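Side-chain contacts in hexokinase (Schistosoma mansoni, PDB 1BDG), which catalyses the ATP-dependent phosphorylation of glucose and other hexoses to their 6-phosphates, the first step of glycolysis: residues E114-I119 with H172-L177; V158-T161 with S165-G168; T329-D334 with Y340-M345. One frame throughout, in Å; residues are numbered along the deposited sequence.

Contact 1 (E114-I119 with H172-L177)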
loop_
_atom_site.group_PDB
_atom_site.type_symbol
_atom_site.label_atom_id
_atom_site.label_comp_id
_atom_site.label_asym_id
_atom_site.label_seq_id
_atom_site.Cartn_x
_atom_site.Cartn_y
_atom_site.Cartn_z
ATOM N N GLU A 114 -21.641 -8.072 8.214
ATOM C CA GLU A 114 -22.084 -6.689 8.181
ATOM C C GLU A 114 -21.259 -5.859 7.164
ATOM O O GLU A 114 -21.810 -4.987 6.464
ATOM C CB GLU A 114 -22.010 -6.085 9.581
ATOM N N LEU A 115 -19.949 -6.100 7.093
ATOM C CA LEU A 115 -19.124 -5.380 6.125
ATOM C C LEU A 115 -19.475 -5.928 4.739
ATOM O O LEU A 115 -19.881 -5.182 3.845
ATOM C CB LEU A 115 -17.630 -5.563 6.425
ATOM C CG LEU A 115 -16.554 -4.892 5.550
ATOM C CD1 LEU A 115 -16.610 -3.366 5.696
ATOM C CD2 LEU A 115 -15.186 -5.397 5.961
ATOM N N PHE A 116 -19.397 -7.247 4.579
ATOM C CA PHE A 116 -19.722 -7.857 3.296
ATOM C C PHE A 116 -21.146 -7.614 2.833
ATOM O O PHE A 116 -21.457 -7.701 1.635
ATOM C CB PHE A 116 -19.361 -9.330 3.292
ATOM C CG PHE A 116 -17.930 -9.568 2.961
ATOM C CD1 PHE A 116 -17.516 -9.602 1.641
ATOM C CD2 PHE A 116 -16.977 -9.661 3.964
ATOM C CE1 PHE A 116 -16.188 -9.715 1.324
ATOM C CE2 PHE A 116 -15.639 -9.772 3.644
ATOM C CZ PHE A 116 -15.249 -9.798 2.320
ATOM N N LYS A 117 -22.016 -7.310 3.793
ATOM C CA LYS A 117 -23.400 -6.983 3.479
ATOM C C LYS A 117 -23.359 -5.566 2.882
ATOM O O LYS A 117 -23.899 -5.326 1.796
ATOM C CB LYS A 117 -24.273 -7.021 4.736
ATOM C CG LYS A 117 -25.716 -6.736 4.448
ATOM C CD LYS A 117 -26.574 -6.976 5.646
ATOM C CE LYS A 117 -27.983 -6.517 5.356
ATOM N NZ LYS A 117 -28.856 -6.610 6.543
ATOM N N TYR A 118 -22.654 -4.656 3.555
ATOM C CA TYR A 118 -22.545 -3.292 3.068
ATOM C C TYR A 118 -22.055 -3.308 1.608
ATOM O O TYR A 118 -22.656 -2.676 0.724
ATOM C CB TYR A 118 -21.604 -2.466 3.956
ATOM C CG TYR A 118 -21.503 -1.025 3.517
ATOM C CD1 TYR A 118 -22.429 -0.069 3.947
ATOM C CD2 TYR A 118 -20.539 -0.634 2.590
ATOM C CE1 TYR A 118 -22.400 1.233 3.449
ATOM C CE2 TYR A 118 -20.500 0.646 2.095
ATOM C CZ TYR A 118 -21.430 1.569 2.519
ATOM O OH TYR A 118 -21.385 2.815 1.973
ATOM N N ILE A 119 -20.995 -4.075 1.348
ATOM C CA ILE A 119 -20.431 -4.177 -0.006
ATOM C C ILE A 119 -21.541 -4.443 -1.022
ATOM O O ILE A 119 -21.711 -3.672 -1.980
ATOM C CB ILE A 119 -19.341 -5.300 -0.101
ATOM C CG1 ILE A 119 -18.129 -4.935 0.757
ATOM C CG2 ILE A 119 -18.920 -5.516 -1.534
ATOM C CD1 ILE A 119 -17.467 -3.698 0.324
ATOM N N HIS A 172 -11.443 -17.108 6.977
ATOM C CA HIS A 172 -12.569 -17.473 6.113
ATOM C C HIS A 172 -12.270 -17.213 4.637
ATOM O O HIS A 172 -11.343 -16.454 4.289
ATOM C CB HIS A 172 -13.819 -16.665 6.489
ATOM C CG HIS A 172 -14.340 -16.962 7.861
ATOM N ND1 HIS A 172 -14.085 -16.149 8.947
ATOM C CD2 HIS A 172 -15.095 -17.985 8.327
ATOM C CE1 HIS A 172 -14.658 -16.658 10.022
ATOM N NE2 HIS A 172 -15.278 -17.772 9.672
ATOM N N ASN A 173 -13.071 -17.820 3.762
ATOM C CA ASN A 173 -12.893 -17.598 2.335
ATOM C C ASN A 173 -13.697 -16.349 1.990
ATOM O O ASN A 173 -14.932 -16.376 1.952
ATOM C CB ASN A 173 -13.376 -18.790 1.519
ATOM C CG ASN A 173 -13.314 -18.543 0.009
ATOM O OD1 ASN A 173 -12.892 -17.481 -0.455
ATOM N ND2 ASN A 173 -13.736 -19.537 -0.768
ATOM N N VAL A 174 -12.995 -15.244 1.787
ATOM C CA VAL A 174 -13.628 -13.980 1.433
ATOM C C VAL A 174 -14.542 -14.029 0.192
ATOM O O VAL A 174 -15.598 -13.392 0.178
ATOM C CB VAL A 174 -12.553 -12.900 1.228
ATOM C CG1 VAL A 174 -13.148 -11.677 0.551
ATOM C CG2 VAL A 174 -11.929 -12.537 2.562
ATOM N N ALA A 175 -14.147 -14.768 -0.845
ATOM C CA ALA A 175 -14.953 -14.856 -2.065
ATOM C C ALA A 175 -16.337 -15.409 -1.769
ATOM O O ALA A 175 -17.334 -15.002 -2.371
ATOM C CB ALA A 175 -14.270 -15.717 -3.082
ATOM N N GLU A 176 -16.404 -16.336 -0.824
ATOM C CA GLU A 176 -17.681 -16.938 -0.486
ATOM C C GLU A 176 -18.476 -15.971 0.369
ATOM O O GLU A 176 -19.694 -15.859 0.228
ATOM C CB GLU A 176 -17.493 -18.285 0.216
ATOM C CG GLU A 176 -18.789 -19.073 0.355
ATOM C CD GLU A 176 -18.564 -20.533 0.763
ATOM O OE1 GLU A 176 -17.492 -20.831 1.369
ATOM O OE2 GLU A 176 -19.467 -21.377 0.465
ATOM N N LEU A 177 -17.785 -15.234 1.225
ATOM C CA LEU A 177 -18.469 -14.258 2.059
ATOM C C LEU A 177 -19.211 -13.307 1.116
ATOM O O LEU A 177 -20.437 -13.232 1.159
ATOM C CB LEU A 177 -17.481 -13.501 2.958
ATOM C CG LEU A 177 -16.997 -14.217 4.223
ATOM C CD1 LEU A 177 -16.077 -13.324 5.028
ATOM C CD2 LEU A 177 -18.186 -14.596 5.069
#
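Phe116 lays one face of its ring over Leu177, and the same ring reaches Val174 one turn earlier on the partner helix, so a single aromatic side chain spans two positions of helix 174-183. The evidence for a CH-pi contact is direct: Leu177 CB lies 3.9 Å from the centroid of the Phe116 ring and only 10° off its normal. Leu177 then extends across the ring toward one side, its CD1 standing 3.8 Å from Phe116 CE2. The backbone sets CB of Leu177 over the middle of the ring, and its chi1 of -79° turns CG beside its own backbone N, on the way to CD1 near Phe116 CE2. Val174 meets the far end of the ring, where its CG1 lies obliquely to the ring, nearest to Phe116 CZ. That methyl is the branch anti to the backbone N (chi1 167°). Taken as wholes, both aliphatic side chains cross that of Phe116 at about a right angle.

The two helices belong to the small subdomain and pack beside strand 137-143, whose Phe141 touches both Phe116 and Val174. Phe116 also reaches Leu178 and Glu181 farther along helix 174-183. The start of that helix is marked by Asn173 in the N-cap position, its OD1 accepting a weak, bent bond from Ala175 N at 3.0 Å (130°) and a second bond from Ala155 N. This cap ties the helix start to strand 154-157 and lies next to Val174 in sequence. Between segments 114-119 and 172-177 the contact is apolar: no directional bond crosses it, and it depends on the fit of the Phe116 ring against Leu177 and Val174.

Contact 2 (V158-T161 with S165-G168). With GLC (alpha-D-glucopyranose), chain B.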
loop_
_atom_site.group_PDB
_atom_site.type_symbol
_atom_site.label_atom_id
_atom_site.label_comp_id
_atom_site.label_asym_id
_atom_site.label_seq_id
_atom_site.Cartn_x
_atom_site.Cartn_y
_atom_site.Cartn_z
ATOM N N VAL A 158 -5.645 -14.034 5.562
ATOM C CA VAL A 158 -4.643 -14.505 6.503
ATOM C C VAL A 158 -4.759 -13.588 7.717
ATOM O O VAL A 158 -4.794 -14.048 8.862
ATOM C CB VAL A 158 -3.234 -14.418 5.927
ATOM C CG1 VAL A 158 -2.226 -14.887 6.953
ATOM C CG2 VAL A 158 -3.132 -15.262 4.687
ATOM N N ARG A 159 -4.848 -12.287 7.469
ATOM C CA ARG A 159 -4.991 -11.335 8.553
ATOM C C ARG A 159 -5.384 -9.957 8.033
ATOM O O ARG A 159 -5.217 -9.664 6.855
ATOM C CB ARG A 159 -3.702 -11.257 9.377
ATOM C CG ARG A 159 -2.504 -10.726 8.616
ATOM C CD ARG A 159 -1.238 -10.870 9.440
ATOM N NE ARG A 159 -0.167 -10.061 8.893
ATOM C CZ ARG A 159 1.072 -10.034 9.364
ATOM N NH1 ARG A 159 1.430 -10.770 10.403
ATOM N NH2 ARG A 159 1.963 -9.261 8.777
ATOM N N TRP A 160 -5.991 -9.151 8.900
ATOM C CA TRP A 160 -6.409 -7.815 8.525
ATOM C C TRP A 160 -5.226 -6.908 8.771
ATOM O O TRP A 160 -4.586 -6.990 9.836
ATOM C CB TRP A 160 -7.563 -7.308 9.406
ATOM C CG TRP A 160 -8.979 -7.715 9.042
ATOM C CD1 TRP A 160 -9.852 -8.357 9.852
ATOM C CD2 TRP A 160 -9.706 -7.412 7.836
ATOM N NE1 TRP A 160 -11.072 -8.467 9.245
ATOM C CE2 TRP A 160 -11.014 -7.894 8.006
ATOM C CE3 TRP A 160 -9.376 -6.775 6.634
ATOM C CZ2 TRP A 160 -12.006 -7.760 7.020
ATOM C CZ3 TRP A 160 -10.368 -6.641 5.648
ATOM C CH2 TRP A 160 -11.660 -7.130 5.850
ATOM N N THR A 161 -4.919 -6.063 7.791
ATOM C CA THR A 161 -3.845 -5.103 7.939
ATOM C C THR A 161 -4.551 -3.763 7.834
ATOM O O THR A 161 -5.770 -3.720 7.641
ATOM C CB THR A 161 -2.802 -5.242 6.822
ATOM O OG1 THR A 161 -3.408 -4.967 5.554
ATOM C CG2 THR A 161 -2.222 -6.643 6.810
ATOM N N SER A 165 -10.601 -4.440 11.174
ATOM C CA SER A 165 -10.648 -5.393 12.290
ATOM C C SER A 165 -12.044 -5.965 12.418
ATOM O O SER A 165 -12.567 -6.063 13.517
ATOM C CB SER A 165 -10.231 -4.744 13.621
ATOM O OG SER A 165 -11.018 -3.607 13.922
ATOM N N ALA A 166 -12.667 -6.276 11.286
ATOM C CA ALA A 166 -14.005 -6.850 11.285
ATOM C C ALA A 166 -13.877 -8.290 11.762
ATOM O O ALA A 166 -12.948 -8.999 11.370
ATOM C CB ALA A 166 -14.587 -6.807 9.894
ATOM N N ASP A 167 -14.760 -8.718 12.655
ATOM C CA ASP A 167 -14.685 -10.082 13.140
ATOM C C ASP A 167 -15.423 -10.992 12.169
ATOM O O ASP A 167 -16.239 -10.540 11.377
ATOM C CB ASP A 167 -15.265 -10.192 14.547
ATOM C CG ASP A 167 -16.772 -10.182 14.559
ATOM O OD1 ASP A 167 -17.354 -9.152 14.154
ATOM O OD2 ASP A 167 -17.381 -11.206 14.966
ATOM N N GLY A 168 -15.082 -12.270 12.173
ATOM C CA GLY A 168 -15.759 -13.196 11.291
ATOM C C GLY A 168 -15.246 -13.202 9.874
ATOM O O GLY A 168 -15.861 -13.810 8.995
HETATM C C1 GLC B . -1.477 -3.539 2.955
HETATM C C2 GLC B . -2.114 -4.893 2.641
HETATM C C3 GLC B . -1.617 -5.393 1.304
HETATM C C4 GLC B . -1.893 -4.351 0.235
HETATM C C5 GLC B . -1.235 -3.046 0.627
HETATM C C6 GLC B . -1.523 -1.936 -0.367
HETATM O O1 GLC B . -0.099 -3.701 2.958
HETATM O O2 GLC B . -1.780 -5.849 3.646
HETATM O O3 GLC B . -2.269 -6.607 0.960
HETATM O O4 GLC B . -1.397 -4.794 -1.006
HETATM O O5 GLC B . -1.751 -2.620 1.890
HETATM O O6 GLC B . -2.751 -1.298 -0.086
#
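An indole N-H spent on a main-chain carbonyl within the same loop is the striking feature here: Trp160 NE1 donates to Ala166 O at 2.9 Å. The loop links strand 154-157 to helix 174-183 in the small subdomain of hexokinase, a family of the actin-like ATPase clan. The donor lies in the carbonyl plane of Ala166, on a lone pair, with a C=O...N angle of 128°. The bond is bent, 142° at the hydrogen, and the oxygen is tilted somewhat from the indole plane. Ala166 CB adds an apolar touch, 4.0 Å from Trp160 CZ2, while Ser165 N lies above one face of the indole, displaced toward its rim.

Trp160 also stacks with Phe164 and meets Phe145 edge-to-face, so the indole is held by aromatic neighbours as well as by its N-H. Trp160 N is bonded to Glu170 OE2, a further tie within the loop. The next residue turns to the substrate, and its chi1 of 63° sets the hydroxyl between its own backbone N and carbonyl carbon. From there Thr161 OG1 donates to O2 of the bound glucose at 2.7 Å.

Contact 3 (T329-D334 with Y340-M345)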
loop_
_atom_site.group_PDB
_atom_site.type_symbol
_atom_site.label_atom_id
_atom_site.label_comp_id
_atom_site.label_asym_id
_atom_site.label_seq_id
_atom_site.Cartn_x
_atom_site.Cartn_y
_atom_site.Cartn_z
ATOM N N THR A 329 2.219 16.762 2.605
ATOM C CA THR A 329 2.243 17.095 1.198
ATOM C C THR A 329 2.569 18.583 1.061
ATOM O O THR A 329 3.650 18.936 0.584
ATOM C CB THR A 329 0.860 16.791 0.561
ATOM O OG1 THR A 329 0.671 15.369 0.480
ATOM C CG2 THR A 329 0.725 17.417 -0.813
ATOM N N ASP A 330 1.682 19.455 1.539
ATOM C CA ASP A 330 1.918 20.891 1.418
ATOM C C ASP A 330 3.235 21.303 2.071
ATOM O O ASP A 330 4.053 22.022 1.475
ATOM C CB ASP A 330 0.751 21.692 2.000
ATOM C CG ASP A 330 -0.514 21.605 1.145
ATOM O OD1 ASP A 330 -0.416 21.152 -0.031
ATOM O OD2 ASP A 330 -1.607 21.995 1.651
ATOM N N VAL A 331 3.465 20.777 3.269
ATOM C CA VAL A 331 4.669 21.077 4.035
ATOM C C VAL A 331 5.954 20.904 3.228
ATOM O O VAL A 331 6.903 21.657 3.418
ATOM C CB VAL A 331 4.743 20.193 5.275
ATOM C CG1 VAL A 331 5.931 20.573 6.113
ATOM C CG2 VAL A 331 3.460 20.316 6.075
ATOM N N GLU A 332 5.950 19.941 2.304
ATOM C CA GLU A 332 7.098 19.618 1.450
ATOM C C GLU A 332 7.488 20.628 0.361
ATOM O O GLU A 332 8.633 20.610 -0.114
ATOM C CB GLU A 332 6.905 18.241 0.819
ATOM C CG GLU A 332 7.558 17.122 1.605
ATOM C CD GLU A 332 9.080 17.200 1.553
ATOM O OE1 GLU A 332 9.639 17.138 0.430
ATOM O OE2 GLU A 332 9.723 17.344 2.621
ATOM N N ARG A 333 6.557 21.513 -0.011
ATOM C CA ARG A 333 6.803 22.545 -1.033
ATOM C C ARG A 333 7.483 23.799 -0.456
ATOM O O ARG A 333 7.636 24.809 -1.151
ATOM C CB ARG A 333 5.481 22.966 -1.693
ATOM C CG ARG A 333 4.596 21.798 -2.122
ATOM C CD ARG A 333 3.184 22.244 -2.498
ATOM N NE ARG A 333 2.284 21.097 -2.646
ATOM C CZ ARG A 333 2.388 20.180 -3.608
ATOM N NH1 ARG A 333 3.335 20.284 -4.533
ATOM N NH2 ARG A 333 1.536 19.170 -3.663
ATOM N N ASP A 334 7.906 23.732 0.802
ATOM C CA ASP A 334 8.543 24.876 1.448
ATOM C C ASP A 334 10.036 25.089 1.167
ATOM O O ASP A 334 10.867 24.201 1.411
ATOM C CB ASP A 334 8.323 24.818 2.971
ATOM C CG ASP A 334 7.092 25.595 3.425
ATOM O OD1 ASP A 334 6.669 26.547 2.712
ATOM O OD2 ASP A 334 6.569 25.270 4.517
ATOM N N TYR A 340 5.798 28.694 4.981
ATOM C CA TYR A 340 4.393 29.083 4.885
ATOM C C TYR A 340 3.434 27.912 5.051
ATOM O O TYR A 340 2.528 27.947 5.892
ATOM C CB TYR A 340 4.123 29.807 3.554
ATOM C CG TYR A 340 4.923 31.092 3.388
ATOM C CD1 TYR A 340 5.087 31.974 4.462
ATOM C CD2 TYR A 340 5.577 31.388 2.179
ATOM C CE1 TYR A 340 5.877 33.096 4.347
ATOM C CE2 TYR A 340 6.375 32.516 2.059
ATOM C CZ TYR A 340 6.518 33.361 3.152
ATOM O OH TYR A 340 7.315 34.476 3.067
ATOM N N ASN A 341 3.642 26.858 4.269
ATOM C CA ASN A 341 2.767 25.692 4.346
ATOM C C ASN A 341 2.845 25.009 5.703
ATOM O O ASN A 341 1.837 24.483 6.187
ATOM C CB ASN A 341 3.096 24.697 3.244
ATOM C CG ASN A 341 2.586 25.141 1.890
ATOM O OD1 ASN A 341 3.373 25.394 0.973
ATOM N ND2 ASN A 341 1.268 25.236 1.753
ATOM N N THR A 342 4.036 25.009 6.304
ATOM C CA THR A 342 4.237 24.401 7.615
ATOM C C THR A 342 3.446 25.230 8.599
ATOM O O THR A 342 2.559 24.722 9.282
ATOM C CB THR A 342 5.713 24.418 8.034
ATOM O OG1 THR A 342 6.498 23.756 7.040
ATOM C CG2 THR A 342 5.908 23.710 9.361
ATOM N N HIS A 343 3.725 26.528 8.592
ATOM C CA HIS A 343 3.058 27.490 9.462
ATOM C C HIS A 343 1.536 27.352 9.433
ATOM O O HIS A 343 0.894 27.169 10.471
ATOM C CB HIS A 343 3.457 28.909 9.066
ATOM C CG HIS A 343 2.940 29.959 9.991
ATOM N ND1 HIS A 343 3.511 30.216 11.221
ATOM C CD2 HIS A 343 1.896 30.810 9.874
ATOM C CE1 HIS A 343 2.836 31.180 11.821
ATOM N NE2 HIS A 343 1.851 31.557 11.024
ATOM N N TYR A 344 0.961 27.431 8.245
ATOM C CA TYR A 344 -0.474 27.302 8.105
ATOM C C TYR A 344 -0.953 25.991 8.716
ATOM O O TYR A 344 -2.023 25.948 9.316
ATOM C CB TYR A 344 -0.882 27.385 6.625
ATOM C CG TYR A 344 -2.264 26.820 6.307
ATOM C CD1 TYR A 344 -2.448 25.446 6.085
ATOM C CD2 TYR A 344 -3.382 27.652 6.213
ATOM C CE1 TYR A 344 -3.702 24.921 5.783
ATOM C CE2 TYR A 344 -4.647 27.131 5.908
ATOM C CZ TYR A 344 -4.795 25.765 5.696
ATOM O OH TYR A 344 -6.038 25.243 5.407
ATOM N N MET A 345 -0.161 24.932 8.581
ATOM C CA MET A 345 -0.558 23.626 9.100
ATOM C C MET A 345 -0.727 23.626 10.598
ATOM O O MET A 345 -1.772 23.225 11.111
ATOM C CB MET A 345 0.445 22.545 8.708
ATOM C CG MET A 345 0.089 21.164 9.239
ATOM S SD MET A 345 1.344 19.971 8.784
ATOM C CE MET A 345 2.269 19.855 10.287
#
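The chain leaves the short, weakly bonded helix 327-331 through a type I beta turn, Val331 to Asp334, and comes back as helix 340-349, with the CA atoms of Val331 and Thr342 4.9 Å apart. This link between two helices of the large subdomain is closed by Asp334, whose carboxylate meets the first turn of the returning helix, where backbone N-H groups lack acceptors within the helix. Asp334 OD2 accepts from Thr342 N at 3.1 Å (150°), on the syn side and 16° out of the carboxylate plane. The hydroxyl of Thr342 also donates to Asp334 OD2, nearly along its C-O axis, at 2.9 Å. The other oxygen, OD1, receives weak bonds from Tyr340 N and Asn341 N. So many N-H donors at a helix start would probably stabilise the negative charge.

Asn341 CB rests 3.3 Å from Asp330 O, and its ND2 faces Asp330 CB; the carboxylate and amide planes are 38° apart. Arg364 of helix 357-389 touches Val331 and Thr342 and also bonds Asp334 O. Val331 CG1 lies beside the Thr342 hydroxyl. The apolar pair is made by the other methyl of Val331, CG2, 3.5 Å from the sulfur SD of Met345.

In the fold
Contacts 1 and 2 are both buried in the small subdomain, and contact 2 is nested inside the chain loop that contact 1 closes. Their centres are 11 Å apart and they touch directly: Leu115 CD2 lies 3.9 Å from Trp160 CH2, joining helix 112-129 to the glucose-binding loop. Contact 3 stands apart in the large subdomain, partly buried, about 25 Å from contact 1 and about 21 Å from contact 2 between nearest atoms. Chemistry follows place: contact 1 is wholly apolar, contact 2 adds one indole hydrogen bond beside the sugar site, and contact 3, with two of its eight touching residues exposed, relies on a carboxylate at a helix start.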